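Local coordinates for glutaredoxin, CPYC type (Chlamydomonas reinhardtii, PDB 7NCV), which probably reduces glutathione-containing disulfides as a glutathione-dependent oxidoreductase of the CPYC glutaredoxin class, with atypical iron-sulfur cluster binding, at residues 19-24 with 73-78; 31-36 with 86-91. All blocks are in the same frame, centred on the assembly; numbering follows the deposited sequence. Where two conformers were deposited one is given.

Interaction 1. Residues 19-24 with 73-78; sequences VIVYSK and PRVFIN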
ATOM      1  N   VAL A  19      -8.136   0.602  -1.640  1.00 16.27           N
ATOM      2  CA  VAL A  19      -6.947  -0.190  -1.293  1.00 15.07           C
ATOM      3  C   VAL A  19      -5.846   0.238  -2.257  1.00 16.96           C
ATOM      4  O   VAL A  19      -6.090   0.272  -3.482  1.00 17.58           O
ATOM      5  CB  VAL A  19      -7.209  -1.693  -1.489  1.00 15.75           C
ATOM      6  CG1 VAL A  19      -5.942  -2.516  -1.197  1.00 15.51           C
ATOM      7  CG2 VAL A  19      -8.393  -2.155  -0.644  1.00 18.35           C
ATOM      8  N   ILE A  20      -4.686   0.620  -1.728  1.00 15.77           N
ATOM      9  CA  ILE A  20      -3.579   1.000  -2.602  1.00 14.42           C
ATOM     10  C   ILE A  20      -2.288   0.495  -1.940  1.00 15.57           C
ATOM     11  O   ILE A  20      -2.117   0.567  -0.712  1.00 17.25           O
ATOM     12  CB  ILE A  20      -3.552   2.527  -2.893  1.00 16.39           C
ATOM     13  CG1 ILE A  20      -2.359   2.887  -3.785  1.00 15.52           C
ATOM     14  CG2 ILE A  20      -3.495   3.339  -1.578  1.00 19.29           C
ATOM     15  CD1 ILE A  20      -2.478   4.347  -4.375  1.00 17.85           C
ATOM     16  N   VAL A  21      -1.380  -0.018  -2.755  1.00 14.78           N
ATOM     17  CA  VAL A  21      -0.107  -0.571  -2.299  1.00 14.19           C
ATOM     18  C   VAL A  21       0.979   0.163  -3.067  1.00 15.43           C
ATOM     19  O   VAL A  21       0.967   0.145  -4.312  1.00 17.41           O
ATOM     20  CB  VAL A  21       0.001  -2.054  -2.631  1.00 15.73           C
ATOM     21  CG1 VAL A  21       1.354  -2.610  -2.091  1.00 17.23           C
ATOM     22  CG2 VAL A  21      -1.182  -2.826  -2.058  1.00 18.34           C
ATOM     23  N   TYR A  22       1.934   0.770  -2.357  1.00 15.02           N
ATOM     24  CA  TYR A  22       3.151   1.279  -2.955  1.00 16.14           C
ATOM     25  C   TYR A  22       4.174   0.160  -2.909  1.00 16.64           C
ATOM     26  O   TYR A  22       4.357  -0.482  -1.859  1.00 17.86           O
ATOM     27  CB  TYR A  22       3.638   2.509  -2.182  1.00 16.72           C
ATOM     28  CG  TYR A  22       2.762   3.681  -2.546  1.00 16.90           C
ATOM     29  CD1 TYR A  22       3.065   4.457  -3.663  1.00 17.16           C
ATOM     30  CD2 TYR A  22       1.546   3.900  -1.888  1.00 16.98           C
ATOM     31  CE1 TYR A  22       2.212   5.484  -4.118  1.00 18.57           C
ATOM     32  CE2 TYR A  22       0.684   4.948  -2.289  1.00 18.31           C
ATOM     33  CZ  TYR A  22       1.042   5.728  -3.399  1.00 18.72           C
ATOM     34  OH  TYR A  22       0.186   6.758  -3.820  1.00 19.91           O
ATOM     35  N   SER A  23       4.794  -0.112  -4.059  1.00 15.94           N
ATOM     36  CA  SER A  23       5.521  -1.369  -4.261  1.00 15.45           C
ATOM     37  C   SER A  23       6.719  -1.137  -5.163  1.00 19.19           C
ATOM     38  O   SER A  23       6.915  -0.036  -5.709  1.00 18.02           O
ATOM     39  CB  SER A  23       4.487  -2.335  -4.878  1.00 19.93           C
ATOM     40  OG  SER A  23       5.047  -3.582  -5.333  1.00 20.33           O
ATOM     41  N   LYS A  24       7.563  -2.164  -5.292  1.00 18.04           N
ATOM     42  CA  LYS A  24       8.485  -2.269  -6.421  1.00 18.98           C
ATOM     43  C   LYS A  24       8.335  -3.679  -6.993  1.00 19.99           C
ATOM     44  O   LYS A  24       7.926  -4.616  -6.277  1.00 19.05           O
ATOM     45  CB  LYS A  24       9.930  -2.053  -6.038  1.00 20.64           C
ATOM     46  CG  LYS A  24      10.180  -0.627  -5.574  1.00 24.31           C
ATOM     47  CD  LYS A  24      11.629  -0.407  -5.093  1.00 27.45           C
ATOM     48  CE  LYS A  24      11.755   1.024  -4.472  1.00 26.86           C
ATOM     49  NZ  LYS A  24      13.170   1.092  -3.902  1.00 28.59           N
ATOM     50  N   PRO A  73       6.752  -2.923   0.742  1.00 17.13           N
ATOM     51  CA  PRO A  73       5.493  -2.274   0.377  1.00 17.37           C
ATOM     52  C   PRO A  73       4.937  -1.408   1.487  1.00 16.21           C
ATOM     53  O   PRO A  73       5.264  -1.570   2.688  1.00 18.24           O
ATOM     54  CB  PRO A  73       4.514  -3.450   0.172  1.00 16.33           C
ATOM     55  CG  PRO A  73       5.039  -4.548   1.168  1.00 18.22           C
ATOM     56  CD  PRO A  73       6.541  -4.338   1.208  1.00 17.96           C
ATOM     57  N   ARG A  74       4.047  -0.500   1.102  0.50 19.55           N
ATOM     58  CA  ARG A  74       3.270   0.333   2.044  0.50 13.93           C
ATOM     59  C   ARG A  74       1.810   0.209   1.646  0.50 16.02           C
ATOM     60  O   ARG A  74       1.416   0.657   0.564  0.50 28.14           O
ATOM     61  CB  ARG A  74       3.747   1.797   2.024  0.50 17.94           C
ATOM     62  CG  ARG A  74       5.228   1.958   2.450  0.50 22.14           C
ATOM     63  CD  ARG A  74       5.378   1.929   3.990  0.50 18.24           C
ATOM     64  NE  ARG A  74       6.629   1.361   4.484  0.50 23.28           N
ATOM     65  CZ  ARG A  74       7.016   1.433   5.756  0.50 23.57           C
ATOM     66  NH1 ARG A  74       8.181   0.915   6.177  0.50 23.54           N
ATOM     67  NH2 ARG A  74       6.190   1.963   6.624  0.50 18.47           N
ATOM     68  N   VAL A  75       1.033  -0.494   2.461  1.00 16.81           N
ATOM     69  CA  VAL A  75      -0.350  -0.859   2.146  1.00 15.96           C
ATOM     70  C   VAL A  75      -1.294   0.058   2.895  1.00 17.30           C
ATOM     71  O   VAL A  75      -1.152   0.255   4.124  1.00 18.33           O
ATOM     72  CB  VAL A  75      -0.617  -2.318   2.559  1.00 16.52           C
ATOM     73  CG1 VAL A  75      -2.054  -2.690   2.313  1.00 18.10           C
ATOM     74  CG2 VAL A  75       0.329  -3.273   1.813  1.00 18.22           C
ATOM     75  N   PHE A  76      -2.270   0.610   2.162  1.00 17.12           N
ATOM     76  CA  PHE A  76      -3.309   1.449   2.761  1.00 16.98           C
ATOM     77  C   PHE A  76      -4.683   0.900   2.432  1.00 17.14           C
ATOM     78  O   PHE A  76      -4.925   0.455   1.299  1.00 16.42           O
ATOM     79  CB  PHE A  76      -3.231   2.892   2.219  1.00 17.71           C
ATOM     80  CG  PHE A  76      -1.899   3.585   2.474  1.00 17.43           C
ATOM     81  CD1 PHE A  76      -0.777   3.322   1.650  1.00 17.16           C
ATOM     82  CD2 PHE A  76      -1.815   4.571   3.456  1.00 20.90           C
ATOM     83  CE1 PHE A  76       0.428   4.021   1.845  1.00 19.35           C
ATOM     84  CE2 PHE A  76      -0.656   5.276   3.654  1.00 21.93           C
ATOM     85  CZ  PHE A  76       0.480   4.996   2.860  1.00 22.11           C
ATOM     86  N   ILE A  77      -5.597   0.939   3.411  1.00 16.82           N
ATOM     87  CA  ILE A  77      -6.977   0.524   3.198  1.00 18.49           C
ATOM     88  C   ILE A  77      -7.881   1.588   3.792  1.00 18.14           C
ATOM     89  O   ILE A  77      -7.665   2.004   4.941  1.00 19.39           O
ATOM     90  CB  ILE A  77      -7.256  -0.841   3.853  1.00 19.01           C
ATOM     91  CG1 ILE A  77      -6.323  -1.913   3.211  1.00 18.10           C
ATOM     92  CG2 ILE A  77      -8.735  -1.190   3.718  1.00 19.72           C
ATOM     93  CD1 ILE A  77      -6.479  -3.275   3.924  1.00 20.22           C
ATOM     94  N   ASN A  78      -8.875   2.047   3.012  1.00 19.06           N
ATOM     95  CA  ASN A  78      -9.872   3.017   3.536  1.00 20.39           C
ATOM     96  C   ASN A  78      -9.186   4.298   4.039  1.00 20.71           C
ATOM     97  O   ASN A  78      -9.648   4.931   5.007  1.00 25.32           O
ATOM     98  CB  ASN A  78     -10.709   2.384   4.672  1.00 22.32           C
ATOM     99  CG  ASN A  78     -11.996   3.141   4.933  1.00 28.90           C
ATOM    100  OD1 ASN A  78     -12.636   3.595   4.008  1.00 27.41           O
ATOM    101  ND2 ASN A  78     -12.353   3.282   6.204  1.00 32.71           N
TER

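Interaction 2. Residues 31-36 with 86-91; sequences VKAKNA and DDTAAA. With ACT (acetate ion), chain B.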
ATOM      1  N   VAL A  31       5.386  -8.878  -2.813  1.00 17.24           N
ATOM      2  CA  VAL A  31       4.623 -10.029  -3.256  1.00 18.54           C
ATOM      3  C   VAL A  31       3.820 -10.599  -2.096  1.00 18.77           C
ATOM      4  O   VAL A  31       2.676 -11.006  -2.270  1.00 18.27           O
ATOM      5  CB  VAL A  31       5.551 -11.093  -3.894  1.00 18.68           C
ATOM      6  CG1 VAL A  31       4.734 -12.358  -4.271  1.00 20.62           C
ATOM      7  CG2 VAL A  31       6.245 -10.504  -5.097  1.00 18.33           C
ATOM      8  N   LYS A  32       4.405 -10.662  -0.893  1.00 17.41           N
ATOM      9  CA  LYS A  32       3.658 -11.175   0.252  1.00 19.58           C
ATOM     10  C   LYS A  32       2.403 -10.348   0.472  1.00 18.87           C
ATOM     11  O   LYS A  32       1.324 -10.911   0.707  1.00 19.15           O
ATOM     12  CB  LYS A  32       4.564 -11.117   1.480  1.00 22.15           C
ATOM     13  CG  LYS A  32       4.009 -11.798   2.715  1.00 25.04           C
ATOM     14  CD  LYS A  32       5.055 -11.838   3.851  1.00 27.55           C
ATOM     15  CE  LYS A  32       6.248 -12.658   3.541  1.00 42.07           C
ATOM     16  NZ  LYS A  32       6.965 -12.915   4.845  1.00 38.96           N
ATOM     17  N   ALA A  33       2.513  -9.018   0.353  1.00 16.35           N
ATOM     18  CA  ALA A  33       1.332  -8.180   0.530  1.00 16.95           C
ATOM     19  C   ALA A  33       0.325  -8.382  -0.583  1.00 17.50           C
ATOM     20  O   ALA A  33      -0.877  -8.472  -0.313  1.00 17.38           O
ATOM     21  CB  ALA A  33       1.770  -6.729   0.568  1.00 18.03           C
ATOM     22  N   LYS A  34       0.810  -8.458  -1.826  1.00 16.73           N
ATOM     23  CA  LYS A  34      -0.093  -8.618  -2.963  1.00 17.01           C
ATOM     24  C   LYS A  34      -0.815  -9.945  -2.867  1.00 16.21           C
ATOM     25  O   LYS A  34      -2.028 -10.032  -3.075  1.00 17.59           O
ATOM     26  CB  LYS A  34       0.707  -8.542  -4.253  1.00 18.89           C
ATOM     27  CG  LYS A  34       1.178  -7.139  -4.549  1.00 19.70           C
ATOM     28  CD  LYS A  34       2.297  -7.301  -5.636  1.00 22.33           C
ATOM     29  CE  LYS A  34       2.720  -5.907  -6.088  1.00 24.64           C
ATOM     30  NZ  LYS A  34       3.782  -6.140  -7.152  1.00 24.60           N
ATOM     31  N   ASN A  35      -0.080 -11.019  -2.512  1.00 16.28           N
ATOM     32  CA  ASN A  35      -0.702 -12.337  -2.446  1.00 16.80           C
ATOM     33  C   ASN A  35      -1.764 -12.356  -1.355  1.00 18.07           C
ATOM     34  O   ASN A  35      -2.815 -13.005  -1.515  1.00 20.16           O
ATOM     35  CB  ASN A  35       0.351 -13.397  -2.179  1.00 18.11           C
ATOM     36  CG  ASN A  35       1.124 -13.766  -3.432  1.00 23.33           C
ATOM     37  OD1 ASN A  35       0.765 -13.398  -4.549  1.00 30.12           O
ATOM     38  ND2 ASN A  35       2.233 -14.532  -3.221  1.00 30.36           N
ATOM     39  N   ALA A  36      -1.510 -11.647  -0.238  1.00 16.98           N
ATOM     40  CA  ALA A  36      -2.487 -11.576   0.844  1.00 17.17           C
ATOM     41  C   ALA A  36      -3.777 -10.898   0.382  1.00 16.96           C
ATOM     42  O   ALA A  36      -4.889 -11.432   0.586  1.00 18.09           O
ATOM     43  CB  ALA A  36      -1.878 -10.872   2.048  1.00 18.72           C
ATOM     44  N   ASP A  86       4.765  -8.282   5.856  1.00 21.56           N
ATOM     45  CA  ASP A  86       4.430  -9.159   6.975  1.00 21.40           C
ATOM     46  C   ASP A  86       3.137  -8.737   7.642  1.00 24.10           C
ATOM     47  O   ASP A  86       2.328  -9.594   8.026  1.00 21.40           O
ATOM     48  CB  ASP A  86       5.565  -9.175   7.995  1.00 20.90           C
ATOM     49  CG  ASP A  86       6.681 -10.101   7.580  1.00 25.94           C
ATOM     50  OD1 ASP A  86       6.535 -10.842   6.572  1.00 28.79           O
ATOM     51  OD2 ASP A  86       7.732 -10.141   8.290  1.00 29.32           O
ATOM     52  N   ASP A  87       2.913  -7.415   7.809  1.00 19.53           N
ATOM     53  CA  ASP A  87       1.687  -6.974   8.463  1.00 18.85           C
ATOM     54  C   ASP A  87       0.469  -7.416   7.649  1.00 19.73           C
ATOM     55  O   ASP A  87      -0.570  -7.791   8.215  1.00 20.15           O
ATOM     56  CB  ASP A  87       1.669  -5.458   8.589  1.00 22.34           C
ATOM     57  CG  ASP A  87       2.760  -4.927   9.459  1.00 26.06           C
ATOM     58  OD1 ASP A  87       3.087  -5.567  10.527  1.00 27.15           O
ATOM     59  OD2 ASP A  87       3.277  -3.815   9.156  1.00 25.87           O
ATOM     60  N   THR A  88       0.528  -7.232   6.327  1.00 17.70           N
ATOM     61  CA  THR A  88      -0.632  -7.543   5.507  1.00 18.45           C
ATOM     62  C   THR A  88      -0.900  -9.036   5.496  1.00 18.54           C
ATOM     63  O   THR A  88      -2.073  -9.468   5.602  1.00 18.23           O
ATOM     64  CB  THR A  88      -0.413  -6.993   4.083  1.00 17.92           C
ATOM     65  OG1 THR A  88      -0.179  -5.576   4.190  1.00 18.58           O
ATOM     66  CG2 THR A  88      -1.671  -7.189   3.212  1.00 17.93           C
ATOM     67  N   ALA A  89       0.161  -9.853   5.409  1.00 18.16           N
ATOM     68  CA  ALA A  89      -0.027 -11.303   5.490  1.00 18.33           C
ATOM     69  C   ALA A  89      -0.579 -11.723   6.847  1.00 19.35           C
ATOM     70  O   ALA A  89      -1.439 -12.615   6.917  1.00 20.50           O
ATOM     71  CB  ALA A  89       1.314 -12.009   5.208  1.00 20.04           C
ATOM     72  N   ALA A  90      -0.098 -11.102   7.937  1.00 19.33           N
ATOM     73  CA  ALA A  90      -0.641 -11.448   9.257  1.00 20.93           C
ATOM     74  C   ALA A  90      -2.128 -11.115   9.316  1.00 22.30           C
ATOM     75  O   ALA A  90      -2.943 -11.905   9.839  1.00 22.50           O
ATOM     76  CB  ALA A  90       0.131 -10.686  10.318  1.00 22.36           C
ATOM     77  N   ALA A  91      -2.511  -9.961   8.766  1.00 18.75           N
ATOM     78  CA  ALA A  91      -3.924  -9.627   8.793  1.00 18.14           C
ATOM     79  C   ALA A  91      -4.746 -10.579   7.904  1.00 18.41           C
ATOM     80  O   ALA A  91      -5.904 -10.895   8.257  1.00 20.41           O
ATOM     81  CB  ALA A  91      -4.103  -8.185   8.310  1.00 19.92           C
TER
HETATM   82  C   ACT B 201       7.738  -5.810   5.290  1.00 23.62           C
HETATM   83  O   ACT B 201       7.142  -5.154   4.414  1.00 23.35           O
HETATM   84  OXT ACT B 201       7.206  -6.639   6.080  1.00 23.70           O
HETATM   85  CH3 ACT B 201       9.296  -5.600   5.443  1.00 23.81           C

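Interaction 1. Residues 19-24 with 73-78
The rings of Y22 and F76 meet obliquely, Y22 CD2 lying 3.9 Å from F76 CE1. At the edge of the F76 ring, in its plane, sits the carbonyl O of I20; R74 O is likewise at the edge of the Y22 ring, near its plane. In both residues CG is anti to the carbonyl carbon, beside the backbone N (chi1 -75° in Y22, -59° in F76), and with this shared torsion the two rings stand up from the same face of the sheet near enough to meet. Beyond the pair, F76 also meets the ring of F81, and Y22 packs on M59 and L63 of helix 58-67. I20 stands beside F76 and points the same way, its CG2 branch 3.8 Å from F76 CB. R74, on this face too, turns its guanidinium away from the strand pair, and its NE is bonded to S71 O.

The opposite face carries V19, V21, V75 and I77. V21 is central: its CG1 touches both P73 CB and V75 CG2, the latter at 4.1 Å, and V21 lies alongside each of them.

Four backbone hydrogen bonds join the strands. I20 and F76 bond in both directions, F76 N reaching I20 O at 2.9 Å, and Y22 and R74 do the same, with Y22 N 3.0 Å from R74 O. V19-I77 and V21-V75 are the non-hydrogen-bonded pairs, where V21 CA makes a CA-H...O contact with R74 O.

P73 follows a cis peptide bond and stands just before strand 74-77; its CA makes a CA-H...O contact with Y22 O at 3.1 Å, while its ring touches Y29 of helix 28-41. A cis-proline leading into a central antiparallel strand, close to a CxxC helix start, is a hallmark of the thioredoxin fold to which glutaredoxins belong.

Interaction 2. Residues 31-36 with 86-91
One salt bridge spans the outer side of this helix pair: K32 NZ donates to D86 OD1 at 2.7 Å, meeting the oxygen nearly end-on to its C-O bond. The lysine sets out extended, CG anti to the backbone N (chi1 -172°) and chi2 also near 180°, which carries CD to 3.3 Å from D86 OD1; the bend at chi3 (-65°) then turns the ammonium in to the same oxygen. The two side chains cross rather than run alongside. At partly exposed K32 and exposed D86, this bond lies toward solvent.

Apolar contacts fill in beneath it. The aliphatic part of K32 rests on A89, CG to CB at 3.7 Å. Deeper in, A36 CB points at the other helix and touches T88 CG2 at 3.9 Å, while A33 CB meets T88 CB. The T88 methyl also comes against A33 O; its hydroxyl OG1 is hydrogen-bonded to G84 O. These small side chains let the axes approach to 7.9 Å at a crossing angle of 26°.

An acetate, probably from the crystallisation liquor, accepts a nearly straight hydrogen bond from D86 N to OXT (3.0 Å) and another from G85 N, at the start of helix 85-94; it probably marks where relatives bind a carboxylate of glutathione. Two nearly parallel helices, the first starting at the CxxC pattern, packed together over one face of the central sheet are characteristic of the thioredoxin fold.

Interaction 1 lies at the centre of the chain and is buried; interaction 2 is about 11 Å from it, centre to centre, and only partly buried. Strand pairing gives the first its backbone hydrogen bonds, whereas the second relies on side chains, small ones inside and a charged pair outside. The two layers meet at V75, whose CG2 packs 3.9 Å from A33 CB and also against T88 OG1, bringing strand 74-77 against both helices. P73 CG touches A33 as well. Helix 28-41 follows strand 19-23 in the chain, and the segments of the two interactions alternate in sequence.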